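Local atomic coordinates of plasmodesmata-located protein 5 (PDB entry 6GRE), a protein that lowers plasmodesmal permeability by regulating callose deposition during salicylic acid-triggered immune responses, and modulates cell-to-cell trafficking in Arabidopsis. Residues A[9-14]-A[87-92]; A[80-85]-A[98-103]. One frame throughout, in Å; residues are numbered along the deposited sequence.

Contact 1: A[9-14]-A[87-92]; sequences IYAVCS and GALCSN
Beside the disulfide that joins Cys13 to Cys90, a single hydroxyl, OG of Ser93, is hydrogen-bonded to a backbone carbonyl from each segment, Cys90 O and Ser14 O. One hydroxyl proton cannot serve both acceptors fully, so they probably share it; a small serine fits here because it can reach both carbonyls from the loop. The covalent link itself does most of the joining. Cys13 SG and Cys90 SG are 2.0 Å apart, and the bridge turns with a chi3 of -70°, a left-handed disulfide. In each cysteine the sulfur lies opposite the carbonyl carbon and next to the backbone nitrogen (chi1 -46° for Cys13, -72° for Cys90), which turns the two sulfurs to each other. Cys13 CB and Cys90 CB are left 3.6 Å apart. Backbone oxygens flank the sulfurs: Leu89 O is 3.6 Å from Cys13 SG, and Val12 O is 3.7 Å from Cys90 SG. Two residues before Cys13, Ala11 faces the helix too, and its CB rests 4.0 Å from CD1 of Leu89; the methyl of an alanine suffices where the longer leucine comes over from the helix. The chain leaves the helix at Ser91, whose positive phi redirects it just after the bridged cysteine, while Ser91 N still makes a weak bond to Gly87 O at 2.9 Å. Strand 10-13 is an outer strand of the five-stranded antiparallel sheet of the first Gnk2-homologous domain, and the disulfide ties it to the C-terminal end of helix 72-90. Ala11 and Leu89 both touch Leu98 of the neighbouring strand 96-99, whereas Tyr10, pointing from the other face, meets Ile121 on strand 120-125 of the second domain.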
ATOM      1  N   ILE A   9       2.705  -2.439  -9.012  1.00 19.67           N
ATOM      2  CA  ILE A   9       3.452  -3.507  -8.365  1.00 20.35           C
ATOM      3  C   ILE A   9       2.600  -4.767  -8.268  1.00 20.96           C
ATOM      4  O   ILE A   9       3.054  -5.825  -8.630  1.00 20.05           O
ATOM      5  CB  ILE A   9       3.956  -3.044  -6.987  1.00 20.61           C
ATOM      6  CG1 ILE A   9       4.831  -1.801  -7.147  1.00 21.39           C
ATOM      7  CG2 ILE A   9       4.665  -4.165  -6.232  1.00 20.84           C
ATOM      8  CD1 ILE A   9       5.355  -1.222  -5.856  1.00 23.00           C
ATOM      9  N   TYR A  10       1.362  -4.656  -7.770  1.00 17.70           N
ATOM     10  CA  TYR A  10       0.468  -5.780  -7.758  1.00 17.98           C
ATOM     11  C   TYR A  10      -0.963  -5.256  -7.749  1.00 17.33           C
ATOM     12  O   TYR A  10      -1.215  -4.105  -7.391  1.00 18.05           O
ATOM     13  CB  TYR A  10       0.707  -6.729  -6.580  1.00 18.05           C
ATOM     14  CG  TYR A  10       0.477  -6.141  -5.213  1.00 17.42           C
ATOM     15  CD1 TYR A  10      -0.806  -5.973  -4.731  1.00 18.42           C
ATOM     16  CD2 TYR A  10       1.527  -5.721  -4.436  1.00 16.63           C
ATOM     17  CE1 TYR A  10      -1.045  -5.436  -3.477  1.00 18.10           C
ATOM     18  CE2 TYR A  10       1.314  -5.228  -3.158  1.00 16.35           C
ATOM     19  CZ  TYR A  10       0.030  -5.081  -2.683  1.00 18.04           C
ATOM     20  OH  TYR A  10      -0.194  -4.555  -1.434  1.00 20.31           O
ATOM     21  N   ALA A  11      -1.853  -6.115  -8.230  1.00 19.04           N
ATOM     22  CA  ALA A  11      -3.283  -5.926  -8.172  1.00 19.81           C
ATOM     23  C   ALA A  11      -3.906  -7.184  -7.558  1.00 22.19           C
ATOM     24  O   ALA A  11      -3.589  -8.324  -7.933  1.00 25.32           O
ATOM     25  CB  ALA A  11      -3.825  -5.643  -9.552  1.00 21.68           C
ATOM     26  N   VAL A  12      -4.799  -7.008  -6.593  1.00 18.96           N
ATOM     27  CA  VAL A  12      -5.577  -8.089  -6.072  1.00 19.44           C
ATOM     28  C   VAL A  12      -7.045  -7.798  -6.383  1.00 20.62           C
ATOM     29  O   VAL A  12      -7.548  -6.743  -5.971  1.00 20.32           O
ATOM     30  CB  VAL A  12      -5.394  -8.251  -4.559  1.00 19.89           C
ATOM     31  CG1 VAL A  12      -6.145  -9.476  -4.052  1.00 21.28           C
ATOM     32  CG2 VAL A  12      -3.926  -8.283  -4.187  1.00 18.45           C
ATOM     33  N   CYS A  13      -7.723  -8.767  -7.021  1.00 22.03           N
ATOM     34  CA  CYS A  13      -9.100  -8.622  -7.550  1.00 23.83           C
ATOM     35  C   CYS A  13      -9.923  -9.840  -7.109  1.00 23.83           C
ATOM     36  O   CYS A  13      -9.525 -10.961  -7.378  1.00 29.46           O
ATOM     37  CB  CYS A  13      -9.086  -8.523  -9.073  1.00 25.35           C
ATOM     38  SG  CYS A  13      -7.845  -7.394  -9.763  1.00 27.35           S
ATOM     39  N   SER A  14     -11.043  -9.629  -6.415  1.00 24.34           N
ATOM     40  CA  SER A  14     -11.878 -10.755  -5.908  1.00 24.80           C
ATOM     41  C   SER A  14     -12.429 -11.584  -7.057  1.00 27.29           C
ATOM     42  O   SER A  14     -12.791 -11.033  -8.088  1.00 26.29           O
ATOM     43  CB  SER A  14     -13.005 -10.263  -5.035  1.00 25.42           C
ATOM     44  OG  SER A  14     -13.879  -9.391  -5.765  1.00 24.04           O
ATOM     45  N   GLY A  87      -9.302  -0.499 -13.136  1.00 29.15           N
ATOM     46  CA  GLY A  87     -10.446  -0.878 -13.948  1.00 28.91           C
ATOM     47  C   GLY A  87     -10.076  -1.969 -14.936  1.00 29.92           C
ATOM     48  O   GLY A  87     -10.749  -2.961 -15.051  1.00 29.22           O
ATOM     49  N   ALA A  88      -8.946  -1.790 -15.619  1.00 32.13           N
ATOM     50  CA  ALA A  88      -8.445  -2.763 -16.589  1.00 31.81           C
ATOM     51  C   ALA A  88      -8.114  -4.101 -15.917  1.00 30.88           C
ATOM     52  O   ALA A  88      -8.337  -5.157 -16.480  1.00 33.88           O
ATOM     53  CB  ALA A  88      -7.229  -2.192 -17.280  1.00 34.77           C
ATOM     54  N   LEU A  89      -7.551  -4.053 -14.707  1.00 26.70           N
ATOM     55  CA  LEU A  89      -7.007  -5.235 -14.072  1.00 27.54           C
ATOM     56  C   LEU A  89      -8.095  -6.001 -13.306  1.00 28.27           C
ATOM     57  O   LEU A  89      -8.141  -7.230 -13.348  1.00 29.78           O
ATOM     58  CB  LEU A  89      -5.883  -4.777 -13.139  1.00 28.73           C
ATOM     59  CG  LEU A  89      -4.660  -4.223 -13.865  1.00 30.62           C
ATOM     60  CD1 LEU A  89      -3.740  -3.481 -12.901  1.00 30.68           C
ATOM     61  CD2 LEU A  89      -3.913  -5.327 -14.591  1.00 32.01           C
ATOM     62  N   CYS A  90      -8.921  -5.277 -12.550  1.00 24.49           N
ATOM     63  CA  CYS A  90      -9.883  -5.906 -11.645  1.00 26.18           C
ATOM     64  C   CYS A  90     -11.296  -5.947 -12.252  1.00 27.71           C
ATOM     65  O   CYS A  90     -12.155  -6.633 -11.724  1.00 29.96           O
ATOM     66  CB  CYS A  90      -9.910  -5.196 -10.297  1.00 25.81           C
ATOM     67  SG  CYS A  90      -8.428  -5.506  -9.294  1.00 26.41           S
ATOM     68  N   SER A  91     -11.505  -5.218 -13.358  1.00 29.64           N
ATOM     69  CA  SER A  91     -12.800  -5.094 -14.053  1.00 30.87           C
ATOM     70  C   SER A  91     -13.972  -5.100 -13.056  1.00 27.37           C
ATOM     71  O   SER A  91     -14.169  -4.128 -12.290  1.00 28.09           O
ATOM     72  CB  SER A  91     -12.930  -6.156 -15.127  1.00 31.63           C
ATOM     73  OG  SER A  91     -12.952  -7.454 -14.571  1.00 36.78           O
ATOM     74  N   ASN A  92     -14.756  -6.181 -13.031  1.00 25.05           N
ATOM     75  CA  ASN A  92     -16.010  -6.149 -12.292  1.00 24.10           C
ATOM     76  C   ASN A  92     -15.912  -6.853 -10.928  1.00 23.84           C
ATOM     77  O   ASN A  92     -16.926  -7.220 -10.367  1.00 22.29           O
ATOM     78  CB  ASN A  92     -17.154  -6.701 -13.151  1.00 27.46           C
ATOM     79  CG  ASN A  92     -16.944  -8.129 -13.587  1.00 30.53           C
ATOM     80  OD1 ASN A  92     -15.855  -8.673 -13.440  1.00 33.27           O
ATOM     81  ND2 ASN A  92     -17.991  -8.749 -14.112  1.00 35.15           N
TER

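Contact 2: A[80-85]-A[98-103]; sequences SSAVAQ and LQMENC
This is apolar helix-on-sheet packing: Ala82 on helix 72-90 meets Leu98 and Met100, at the end of strand 96-99 and in the turn after it. The small alanine lets the helix come close, its CB lying 3.6 Å from Met100 SD. Leu98 CD2 approaches Ala82 O at 3.1 Å, a tight fit. Gln85, one turn further along the helix, meets the same leucine branch, its CB 3.7 Å from Leu98 CD2. In the DUF26 (Gnk2-homologous) fold two helices, here 23-38 and 72-90, pack on an antiparallel five-stranded sheet, and strands 96-99 and 103-108 form a hairpin, with Met100 N bonded to Cys103 O (2.8 Å). Cys103 is disulfide-bonded to Cys78, the last cysteine of the family's C-X8-C-X2-C motif, which covalently fastens this turn to the helix. Met100 bends at its last torsion (chi3 67°), bringing CE within 3.6 Å of Ser81 OG; a flexible thioether can follow such an uneven helix surface. From the opposite direction comes the Gln85 amide, whose NE2 bonds to Asn7 O, adds a weak bond to Ser81 OG, and sits 3.7 Å from Met100 SD.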
ATOM      1  N   SER A  80      -4.544   8.998  -9.701  1.00 25.35           N
ATOM      2  CA  SER A  80      -5.223   9.021 -10.994  1.00 26.55           C
ATOM      3  C   SER A  80      -4.820   7.811 -11.837  1.00 24.85           C
ATOM      4  O   SER A  80      -5.681   7.173 -12.446  1.00 28.26           O
ATOM      5  CB  SER A  80      -4.930  10.292 -11.731  1.00 27.46           C
ATOM      6  OG  SER A  80      -5.534  11.388 -11.075  1.00 31.64           O
ATOM      7  N   SER A  81      -3.512   7.518 -11.870  1.00 24.40           N
ATOM      8  CA  SER A  81      -2.974   6.413 -12.618  1.00 24.06           C
ATOM      9  C   SER A  81      -3.485   5.088 -12.044  1.00 23.17           C
ATOM     10  O   SER A  81      -3.816   4.151 -12.785  1.00 25.78           O
ATOM     11  CB  SER A  81      -1.461   6.452 -12.657  1.00 25.19           C
ATOM     12  OG  SER A  81      -0.970   5.275 -13.273  1.00 28.13           O
ATOM     13  N   ALA A  82      -3.532   4.993 -10.712  1.00 21.74           N
ATOM     14  CA  ALA A  82      -4.012   3.781 -10.082  1.00 21.82           C
ATOM     15  C   ALA A  82      -5.466   3.535 -10.506  1.00 20.81           C
ATOM     16  O   ALA A  82      -5.825   2.420 -10.814  1.00 25.73           O
ATOM     17  CB  ALA A  82      -3.876   3.871  -8.578  1.00 20.88           C
ATOM     18  N   VAL A  83      -6.282   4.587 -10.442  1.00 23.47           N
ATOM     19  CA  VAL A  83      -7.697   4.468 -10.791  1.00 26.08           C
ATOM     20  C   VAL A  83      -7.824   4.037 -12.264  1.00 30.52           C
ATOM     21  O   VAL A  83      -8.663   3.186 -12.599  1.00 32.01           O
ATOM     22  CB  VAL A  83      -8.447   5.781 -10.514  1.00 26.10           C
ATOM     23  CG1 VAL A  83      -9.817   5.780 -11.187  1.00 28.53           C
ATOM     24  CG2 VAL A  83      -8.579   6.048  -9.020  1.00 26.20           C
ATOM     25  N   ALA A  84      -6.967   4.594 -13.129  1.00 31.26           N
ATOM     26  CA  ALA A  84      -7.017   4.325 -14.580  1.00 33.74           C
ATOM     27  C   ALA A  84      -6.615   2.876 -14.888  1.00 36.35           C
ATOM     28  O   ALA A  84      -6.995   2.361 -15.941  1.00 40.80           O
ATOM     29  CB  ALA A  84      -6.138   5.304 -15.320  1.00 34.90           C
ATOM     30  N   GLN A  85      -5.834   2.248 -13.994  1.00 31.00           N
ATOM     31  CA  GLN A  85      -5.248   0.913 -14.189  1.00 30.09           C
ATOM     32  C   GLN A  85      -6.103  -0.180 -13.540  1.00 33.99           C
ATOM     33  O   GLN A  85      -6.140  -1.327 -14.035  1.00 35.10           O
ATOM     34  CB  GLN A  85      -3.841   0.829 -13.585  1.00 29.18           C
ATOM     35  CG  GLN A  85      -2.792   1.648 -14.323  1.00 28.26           C
ATOM     36  CD  GLN A  85      -1.402   1.392 -13.790  1.00 29.45           C
ATOM     37  OE1 GLN A  85      -0.782   0.384 -14.104  1.00 30.05           O
ATOM     38  NE2 GLN A  85      -0.895   2.307 -12.981  1.00 27.97           N
ATOM     39  N   LEU A  98      -4.874  -2.062  -5.664  1.00 15.97           N
ATOM     40  CA  LEU A  98      -3.793  -1.790  -6.577  1.00 17.56           C
ATOM     41  C   LEU A  98      -2.704  -1.022  -5.833  1.00 16.29           C
ATOM     42  O   LEU A  98      -2.963   0.032  -5.268  1.00 16.61           O
ATOM     43  CB  LEU A  98      -4.322  -1.000  -7.773  1.00 18.16           C
ATOM     44  CG  LEU A  98      -3.358  -0.822  -8.931  1.00 21.57           C
ATOM     45  CD1 LEU A  98      -3.108  -2.136  -9.639  1.00 24.77           C
ATOM     46  CD2 LEU A  98      -3.909   0.185  -9.913  1.00 24.67           C
ATOM     47  N   GLN A  99      -1.495  -1.605  -5.819  1.00 16.16           N
ATOM     48  CA  GLN A  99      -0.346  -1.020  -5.196  1.00 16.34           C
ATOM     49  C   GLN A  99       0.612  -0.575  -6.290  1.00 17.12           C
ATOM     50  O   GLN A  99       0.984  -1.373  -7.134  1.00 16.58           O
ATOM     51  CB  GLN A  99       0.381  -2.024  -4.308  1.00 16.99           C
ATOM     52  CG  GLN A  99       1.602  -1.450  -3.610  1.00 17.16           C
ATOM     53  CD  GLN A  99       1.249  -0.550  -2.457  1.00 16.55           C
ATOM     54  OE1 GLN A  99       0.613  -0.992  -1.514  1.00 17.61           O
ATOM     55  NE2 GLN A  99       1.655   0.707  -2.533  1.00 17.00           N
ATOM     56  N   MET A 100       0.961   0.698  -6.248  1.00 16.65           N
ATOM     57  CA  MET A 100       2.016   1.312  -7.053  1.00 18.12           C
ATOM     58  C   MET A 100       3.170   1.693  -6.125  1.00 18.08           C
ATOM     59  O   MET A 100       3.053   1.623  -4.913  1.00 18.35           O
ATOM     60  CB  MET A 100       1.479   2.560  -7.748  1.00 21.00           C
ATOM     61  CG  MET A 100       0.514   2.172  -8.831  1.00 21.94           C
ATOM     62  SD  MET A 100      -0.384   3.544  -9.561  1.00 23.95           S
ATOM     63  CE  MET A 100       0.939   4.429 -10.378  1.00 25.09           C
ATOM     64  N   GLU A 101       4.288   2.103  -6.707  1.00 19.22           N
ATOM     65  CA  GLU A 101       5.420   2.499  -5.923  1.00 21.37           C
ATOM     66  C   GLU A 101       5.027   3.610  -4.935  1.00 21.07           C
ATOM     67  O   GLU A 101       5.383   3.536  -3.758  1.00 23.20           O
ATOM     68  CB  GLU A 101       6.539   2.954  -6.854  1.00 24.69           C
ATOM     69  CG  GLU A 101       7.847   3.233  -6.147  1.00 28.82           C
ATOM     70  CD  GLU A 101       8.654   2.041  -5.652  1.00 32.81           C
ATOM     71  OE1 GLU A 101       8.230   0.870  -5.852  1.00 34.17           O
ATOM     72  OE2 GLU A 101       9.736   2.290  -5.086  1.00 37.01           O
ATOM     73  N   ASN A 102       4.270   4.606  -5.401  1.00 19.54           N
ATOM     74  CA  ASN A 102       4.068   5.820  -4.618  1.00 21.24           C
ATOM     75  C   ASN A 102       2.643   5.943  -4.050  1.00 19.01           C
ATOM     76  O   ASN A 102       2.360   6.898  -3.349  1.00 18.69           O
ATOM     77  CB  ASN A 102       4.380   7.048  -5.458  1.00 24.25           C
ATOM     78  CG  ASN A 102       5.870   7.194  -5.684  1.00 27.08           C
ATOM     79  OD1 ASN A 102       6.661   6.553  -5.000  1.00 29.61           O
ATOM     80  ND2 ASN A 102       6.234   8.033  -6.636  1.00 33.93           N
ATOM     81  N   CYS A 103       1.776   4.973  -4.295  1.00 17.60           N
ATOM     82  CA  CYS A 103       0.400   5.059  -3.763  1.00 17.41           C
ATOM     83  C   CYS A 103      -0.286   3.707  -3.881  1.00 16.59           C
ATOM     84  O   CYS A 103       0.166   2.824  -4.601  1.00 16.14           O
ATOM     85  CB  CYS A 103      -0.457   6.122  -4.452  1.00 19.54           C
ATOM     86  SG  CYS A 103      -0.799   5.788  -6.194  1.00 22.18           S
TER

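Helix 72-90 serves both contacts, contact 2 through its middle and contact 1 through its C-terminal end, and their centres lie 11 Å apart. On the sheet they meet at a classic beta bulge, where Ile9 and Tyr10 both face Gln99: Ile9 N probably bonds to Gln99 O (2.8 Å) and Gln99 N to Tyr10 O (3.0 Å). Leu98 of contact 2 also borders contact 1, its CD1 packing 3.5 Å from Tyr10 O. A disulfide joins the segments of contact 1, whereas that of contact 2 leaves Cys103 for Cys78, earlier on the same helix. Val12 helps line the site of a bound 2-(2-ethoxyethoxy)ethanol, while the Cys103 side chain is about 13 Å from the sodium ion.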